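Local coordinates for protein HI1317 (Haemophilus influenzae, PDB 1JOV) that probably interconverts the alpha and beta anomers of D-glucose 6-phosphate, at residues D53-S58 against L149-N154; P74-W79 against P86-A91. All coordinates share one frame; numbering follows the deposited sequence.

Contact 1. Residues D53-S58 against L149-N154; sequences DVLWLS and LHTYFN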
loop_
_atom_site.group_PDB
_atom_site.type_symbol
_atom_site.label_atom_id
_atom_site.label_comp_id
_atom_site.label_asym_id
_atom_site.label_seq_id
_atom_site.Cartn_x
_atom_site.Cartn_y
_atom_site.Cartn_z
ATOM N N ASP A 53 -3.784 2.363 13.935
ATOM C CA ASP A 53 -3.655 2.666 12.535
ATOM C C ASP A 53 -3.920 1.378 11.712
ATOM O O ASP A 53 -3.524 0.287 12.127
ATOM C CB ASP A 53 -2.230 3.191 12.243
ATOM C CG ASP A 53 -2.008 3.978 10.946
ATOM O OD1 ASP A 53 -2.678 3.652 9.946
ATOM O OD2 ASP A 53 -1.177 4.917 10.947
ATOM N N VAL A 54 -4.565 1.494 10.561
ATOM C CA VAL A 54 -4.758 0.348 9.673
ATOM C C VAL A 54 -3.488 -0.043 8.949
ATOM O O VAL A 54 -3.291 -1.251 8.603
ATOM C CB VAL A 54 -5.892 0.586 8.664
ATOM C CG1 VAL A 54 -5.968 -0.538 7.683
ATOM C CG2 VAL A 54 -7.212 0.685 9.409
ATOM N N LEU A 55 -2.603 0.946 8.675
ATOM C CA LEU A 55 -1.402 0.650 7.927
ATOM C C LEU A 55 -0.137 0.640 8.812
ATOM O O LEU A 55 -0.071 1.360 9.843
ATOM C CB LEU A 55 -1.223 1.727 6.871
ATOM C CG LEU A 55 -2.363 1.732 5.848
ATOM C CD1 LEU A 55 -2.141 2.904 4.933
ATOM C CD2 LEU A 55 -2.370 0.463 5.009
ATOM N N TRP A 56 0.835 -0.112 8.401
ATOM C CA TRP A 56 2.072 -0.109 9.153
ATOM C C TRP A 56 3.137 0.702 8.468
ATOM O O TRP A 56 3.290 0.692 7.205
ATOM C CB TRP A 56 2.528 -1.582 9.304
ATOM C CG TRP A 56 3.869 -1.807 9.936
ATOM C CD1 TRP A 56 4.087 -2.112 11.307
ATOM C CD2 TRP A 56 5.120 -1.969 9.292
ATOM N NE1 TRP A 56 5.424 -2.297 11.529
ATOM C CE2 TRP A 56 6.088 -2.242 10.321
ATOM C CE3 TRP A 56 5.567 -1.812 7.992
ATOM C CZ2 TRP A 56 7.436 -2.393 10.041
ATOM C CZ3 TRP A 56 6.922 -1.927 7.697
ATOM C CH2 TRP A 56 7.845 -2.271 8.726
ATOM N N LEU A 57 3.912 1.405 9.286
ATOM C CA LEU A 57 5.021 2.233 8.797
ATOM C C LEU A 57 6.219 1.868 9.680
ATOM O O LEU A 57 6.058 1.862 10.908
ATOM C CB LEU A 57 4.770 3.721 8.957
ATOM C CG LEU A 57 5.890 4.654 8.577
ATOM C CD1 LEU A 57 6.219 4.497 7.049
ATOM C CD2 LEU A 57 5.395 6.088 8.843
ATOM N N SER A 58 7.361 1.571 9.064
ATOM C CA SER A 58 8.576 1.191 9.847
ATOM C C SER A 58 8.946 2.240 10.875
ATOM O O SER A 58 8.939 3.454 10.599
ATOM C CB SER A 58 9.766 1.052 8.926
ATOM O OG SER A 58 10.934 0.884 9.723
ATOM N N LEU A 149 -0.055 -2.477 -5.588
ATOM C CA LEU A 149 -0.325 -1.686 -4.422
ATOM C C LEU A 149 0.203 -2.556 -3.305
ATOM O O LEU A 149 -0.467 -3.487 -2.878
ATOM C CB LEU A 149 -1.787 -1.317 -4.261
ATOM C CG LEU A 149 -2.482 -0.934 -5.566
ATOM C CD1 LEU A 149 -3.998 -0.891 -5.373
ATOM C CD2 LEU A 149 -1.971 0.396 -6.074
ATOM N N HIS A 150 1.373 -2.269 -2.835
ATOM C CA HIS A 150 2.065 -3.144 -1.898
ATOM C C HIS A 150 1.744 -2.881 -0.423
ATOM O O HIS A 150 2.606 -2.520 0.390
ATOM C CB HIS A 150 3.506 -2.951 -2.242
ATOM C CG HIS A 150 4.526 -3.914 -1.640
ATOM N ND1 HIS A 150 4.670 -4.124 -0.302
ATOM C CD2 HIS A 150 5.452 -4.687 -2.264
ATOM C CE1 HIS A 150 5.690 -4.943 -0.106
ATOM N NE2 HIS A 150 6.162 -5.282 -1.274
ATOM N N THR A 151 0.484 -3.070 -0.143
ATOM C CA THR A 151 -0.062 -2.625 1.159
ATOM C C THR A 151 0.528 -3.363 2.386
ATOM O O THR A 151 0.502 -4.587 2.463
ATOM C CB THR A 151 -1.605 -2.800 1.153
ATOM O OG1 THR A 151 -2.133 -2.247 -0.078
ATOM C CG2 THR A 151 -2.297 -2.039 2.427
ATOM N N TYR A 152 1.019 -2.527 3.301
ATOM C CA TYR A 152 1.519 -3.048 4.597
ATOM C C TYR A 152 0.478 -2.803 5.629
ATOM O O TYR A 152 0.181 -1.639 6.047
ATOM C CB TYR A 152 2.842 -2.370 5.084
ATOM C CG TYR A 152 4.053 -2.537 4.288
ATOM C CD1 TYR A 152 4.239 -1.915 3.045
ATOM C CD2 TYR A 152 5.137 -3.198 4.841
ATOM C CE1 TYR A 152 5.461 -2.083 2.314
ATOM C CE2 TYR A 152 6.311 -3.366 4.141
ATOM C CZ TYR A 152 6.505 -2.795 2.912
ATOM O OH TYR A 152 7.710 -2.945 2.255
ATOM N N PHE A 153 -0.107 -3.934 6.081
ATOM C CA PHE A 153 -1.178 -3.819 7.094
ATOM C C PHE A 153 -0.591 -3.947 8.505
ATOM O O PHE A 153 0.400 -4.648 8.715
ATOM C CB PHE A 153 -2.242 -4.881 6.917
ATOM C CG PHE A 153 -2.964 -4.745 5.657
ATOM C CD1 PHE A 153 -3.974 -3.824 5.541
ATOM C CD2 PHE A 153 -2.600 -5.518 4.582
ATOM C CE1 PHE A 153 -4.650 -3.667 4.283
ATOM C CE2 PHE A 153 -3.193 -5.377 3.405
ATOM C CZ PHE A 153 -4.290 -4.483 3.228
ATOM N N ASN A 154 -1.096 -3.103 9.399
ATOM C CA ASN A 154 -0.641 -3.015 10.770
ATOM C C ASN A 154 -1.431 -4.092 11.597
ATOM O O ASN A 154 -2.673 -4.055 11.643
ATOM C CB ASN A 154 -0.970 -1.596 11.292
ATOM C CG ASN A 154 -0.375 -1.278 12.697
ATOM O OD1 ASN A 154 0.731 -1.686 13.042
ATOM N ND2 ASN A 154 -1.113 -0.474 13.463
#

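Contact 2. Residues P74-W79 against P86-A91; sequences PICYPW and PAHGTA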
loop_
_atom_site.group_PDB
_atom_site.type_symbol
_atom_site.label_atom_id
_atom_site.label_comp_id
_atom_site.label_asym_id
_atom_site.label_seq_id
_atom_site.Cartn_x
_atom_site.Cartn_y
_atom_site.Cartn_z
ATOM N N PRO A 74 3.092 1.458 -0.977
ATOM C CA PRO A 74 4.007 1.828 -2.054
ATOM C C PRO A 74 3.361 1.397 -3.384
ATOM O O PRO A 74 2.698 0.341 -3.472
ATOM C CB PRO A 74 5.257 0.918 -1.883
ATOM C CG PRO A 74 5.130 0.396 -0.435
ATOM C CD PRO A 74 3.564 0.392 -0.056
ATOM N N ILE A 75 3.587 2.187 -4.374
ATOM C CA ILE A 75 3.130 1.920 -5.740
ATOM C C ILE A 75 4.261 1.296 -6.533
ATOM O O ILE A 75 5.288 2.007 -6.704
ATOM C CB ILE A 75 2.718 3.295 -6.391
ATOM C CG1 ILE A 75 1.634 4.116 -5.607
ATOM C CG2 ILE A 75 2.303 3.135 -7.885
ATOM C CD1 ILE A 75 0.391 3.327 -5.532
ATOM N N CYS A 76 4.165 0.001 -6.824
ATOM C CA CYS A 76 5.220 -0.631 -7.655
ATOM C C CYS A 76 4.831 -0.480 -9.114
ATOM O O CYS A 76 3.732 -0.943 -9.467
ATOM C CB CYS A 76 5.301 -2.101 -7.259
ATOM S SG CYS A 76 5.463 -2.317 -5.467
ATOM N N TYR A 77 5.653 0.148 -9.914
ATOM C CA TYR A 77 5.314 0.479 -11.290
ATOM C C TYR A 77 6.532 1.092 -11.943
ATOM O O TYR A 77 7.179 1.888 -11.250
ATOM C CB TYR A 77 4.170 1.529 -11.238
ATOM C CG TYR A 77 3.840 2.112 -12.559
ATOM C CD1 TYR A 77 2.957 1.466 -13.453
ATOM C CD2 TYR A 77 4.349 3.347 -12.935
ATOM C CE1 TYR A 77 2.619 2.088 -14.649
ATOM C CE2 TYR A 77 4.050 3.926 -14.101
ATOM C CZ TYR A 77 3.145 3.300 -15.019
ATOM O OH TYR A 77 2.823 3.891 -16.245
ATOM N N PRO A 78 6.822 0.778 -13.206
ATOM C CA PRO A 78 6.038 -0.089 -14.124
ATOM C C PRO A 78 6.500 -1.534 -14.217
ATOM O O PRO A 78 6.139 -2.240 -15.170
ATOM C CB PRO A 78 6.238 0.621 -15.480
ATOM C CG PRO A 78 7.759 1.110 -15.419
ATOM C CD PRO A 78 7.901 1.472 -13.934
ATOM N N TRP A 79 7.341 -1.955 -13.291
ATOM C CA TRP A 79 7.735 -3.350 -13.202
ATOM C C TRP A 79 7.609 -3.727 -11.733
ATOM O O TRP A 79 7.692 -2.854 -10.863
ATOM C CB TRP A 79 9.188 -3.678 -13.701
ATOM C CG TRP A 79 10.363 -3.043 -12.979
ATOM C CD1 TRP A 79 11.136 -3.564 -11.931
ATOM C CD2 TRP A 79 10.972 -1.822 -13.363
ATOM N NE1 TRP A 79 12.148 -2.677 -11.648
ATOM C CE2 TRP A 79 12.074 -1.612 -12.518
ATOM C CE3 TRP A 79 10.701 -0.856 -14.366
ATOM C CZ2 TRP A 79 12.879 -0.476 -12.630
ATOM C CZ3 TRP A 79 11.478 0.265 -14.430
ATOM C CH2 TRP A 79 12.566 0.441 -13.586
ATOM N N PRO A 86 15.993 -0.135 -10.374
ATOM C CA PRO A 86 15.690 -0.489 -8.977
ATOM C C PRO A 86 14.481 -1.452 -8.775
ATOM O O PRO A 86 13.574 -1.328 -9.615
ATOM C CB PRO A 86 15.387 0.853 -8.362
ATOM C CG PRO A 86 14.855 1.715 -9.454
ATOM C CD PRO A 86 15.553 1.211 -10.712
ATOM N N ALA A 87 14.469 -2.277 -7.750
ATOM C CA ALA A 87 13.316 -3.122 -7.539
ATOM C C ALA A 87 11.996 -2.299 -7.489
ATOM O O ALA A 87 11.959 -1.189 -6.940
ATOM C CB ALA A 87 13.487 -3.951 -6.265
ATOM N N HIS A 88 10.956 -2.858 -8.074
ATOM C CA HIS A 88 9.612 -2.238 -8.025
ATOM C C HIS A 88 9.440 -0.976 -8.795
ATOM O O HIS A 88 8.426 -0.267 -8.593
ATOM C CB HIS A 88 9.154 -2.055 -6.584
ATOM C CG HIS A 88 8.840 -3.335 -5.928
ATOM N ND1 HIS A 88 8.018 -4.306 -6.470
ATOM C CD2 HIS A 88 9.256 -3.817 -4.734
ATOM C CE1 HIS A 88 7.946 -5.326 -5.630
ATOM N NE2 HIS A 88 8.707 -5.049 -4.575
ATOM N N GLY A 89 10.386 -0.647 -9.682
ATOM C CA GLY A 89 10.177 0.490 -10.562
ATOM C C GLY A 89 10.454 1.853 -9.931
ATOM O O GLY A 89 11.095 1.914 -8.887
ATOM N N THR A 90 10.008 2.940 -10.594
ATOM C CA THR A 90 10.437 4.267 -10.180
ATOM C C THR A 90 9.328 5.070 -9.556
ATOM O O THR A 90 9.554 6.129 -8.970
ATOM C CB THR A 90 10.964 5.050 -11.422
ATOM O OG1 THR A 90 9.935 5.083 -12.427
ATOM C CG2 THR A 90 12.146 4.289 -12.175
ATOM N N ALA A 91 8.114 4.594 -9.681
ATOM C CA ALA A 91 7.031 5.355 -9.128
ATOM C C ALA A 91 7.198 5.724 -7.631
ATOM O O ALA A 91 6.846 6.821 -7.223
ATOM C CB ALA A 91 5.721 4.589 -9.306
HETATM O O HOH W 1 7.690 2.137 -7.790
#

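Contact 1. Residues D53-S58 against L149-N154
Trp56 and Tyr152 pack their rings against each other where 53-58 runs beside 149-154. Atom CE3 of Trp56 comes to 3.5 Å from CD2 of Tyr152. The planes are nearly parallel, 21° apart, but slid so far that the rings barely overlap. Chi1 of 174° carries the Trp56 indole away from its own backbone N and brings the CE3-CZ3 rim to Tyr152; Met244 and Met236 pack against the indole too. The backbones join at a single bridge between Leu55 and Phe153. Trp56 N donates to Tyr152 O at 2.9 Å. Asn154 N donates to Val54 O, almost straight at 178°. CD2 of Leu55 meets CG2 of Thr151 at 3.6 Å, while Val54 and Phe153 share the hydrophobic core with Ile213 and Ile266. Asn154 is closely packed as well as hydrogen-bonded: its CB lies 3.4 Å from Leu55 O, its ND2 donates to Asp53 O at 2.9 Å with the acceptor in the amide plane, and its OD1 turns to the edge of the Trp56 indole. The contact is looser and more accessible to solvent at Asp53, which closes an Asx turn through OD1 and Leu55 N and bonds through OD2 to Ser44. The pairing secures an irregular loop to strand 145-154, which carries the predicted active-site residue His150, in the large beta-sandwich characteristic of the galactose mutarotase-like fold.

Contact 2. Residues P74-W79 against P86-A91
Tyr77 O is gripped by two successive amides of the 86-91 loop. Ala91 N donates to it at 3.3 Å, nearly along the C=O axis, and Thr90 N adds a weak, bent bond. His88 O is likewise shared: it accepts from Tyr77 N at 3.1 Å and from a water that also donates to Ile75 O, tying strand 75-76 to the loop. Pro86 to Gly89 form a type II beta turn, with His88 in the positive-phi third position and Gly89 last, and the turn lies against the Trp79 indole. Gly89 CA sits 3.5 Å from the centroid of the six-membered ring, only 16° off its normal, a CH-pi contact over the face. At the indole edge NE1 makes a weak bond to Pro86 O, while CZ2 touches CD of Pro86. Chi1 of 62° sets CG of Trp79 between its backbone N and carbonyl carbon, folding the ring over the turn. The loop packs beside strand 75-76, an outermost strand of the sheet that also holds the predicted catalytic His150 and Glu248. Here Cys76 SG lies over one face of the His88 imidazole, 3.7 Å from the ring centroid, and the ring also meets those of His150 and Phe80. Ala91 CB touches both Ile75 CG2 and Tyr77 CB, 3.9 Å from the latter, and reaches the edge of the Tyr77 ring, whose hydroxyl bonds to His139.

Overall arrangement
From the N terminus the chain first forms the five-stranded antiparallel sheet ending at strand 41-47, then enters the loop holding 53-58. Its partner, 149-154, comes 91 residues later, so contact 1 closes a long loop. Contact 2 falls wholly within this loop and closes a much shorter one, bringing 86-91 back to 74-79 after six residues. The two do not cross, and their centres lie about 17 Å apart. Strands 75-76 and 145-154 are antiparallel neighbours and join them directly: His150 N lies 3.0 Å from Pro74 O, a probable hydrogen bond, and His150 CB packs against Cys76 SG. Contact 2 lies beside the predicted active site, while contact 1 holds the C-terminal end of the strand that carries His150.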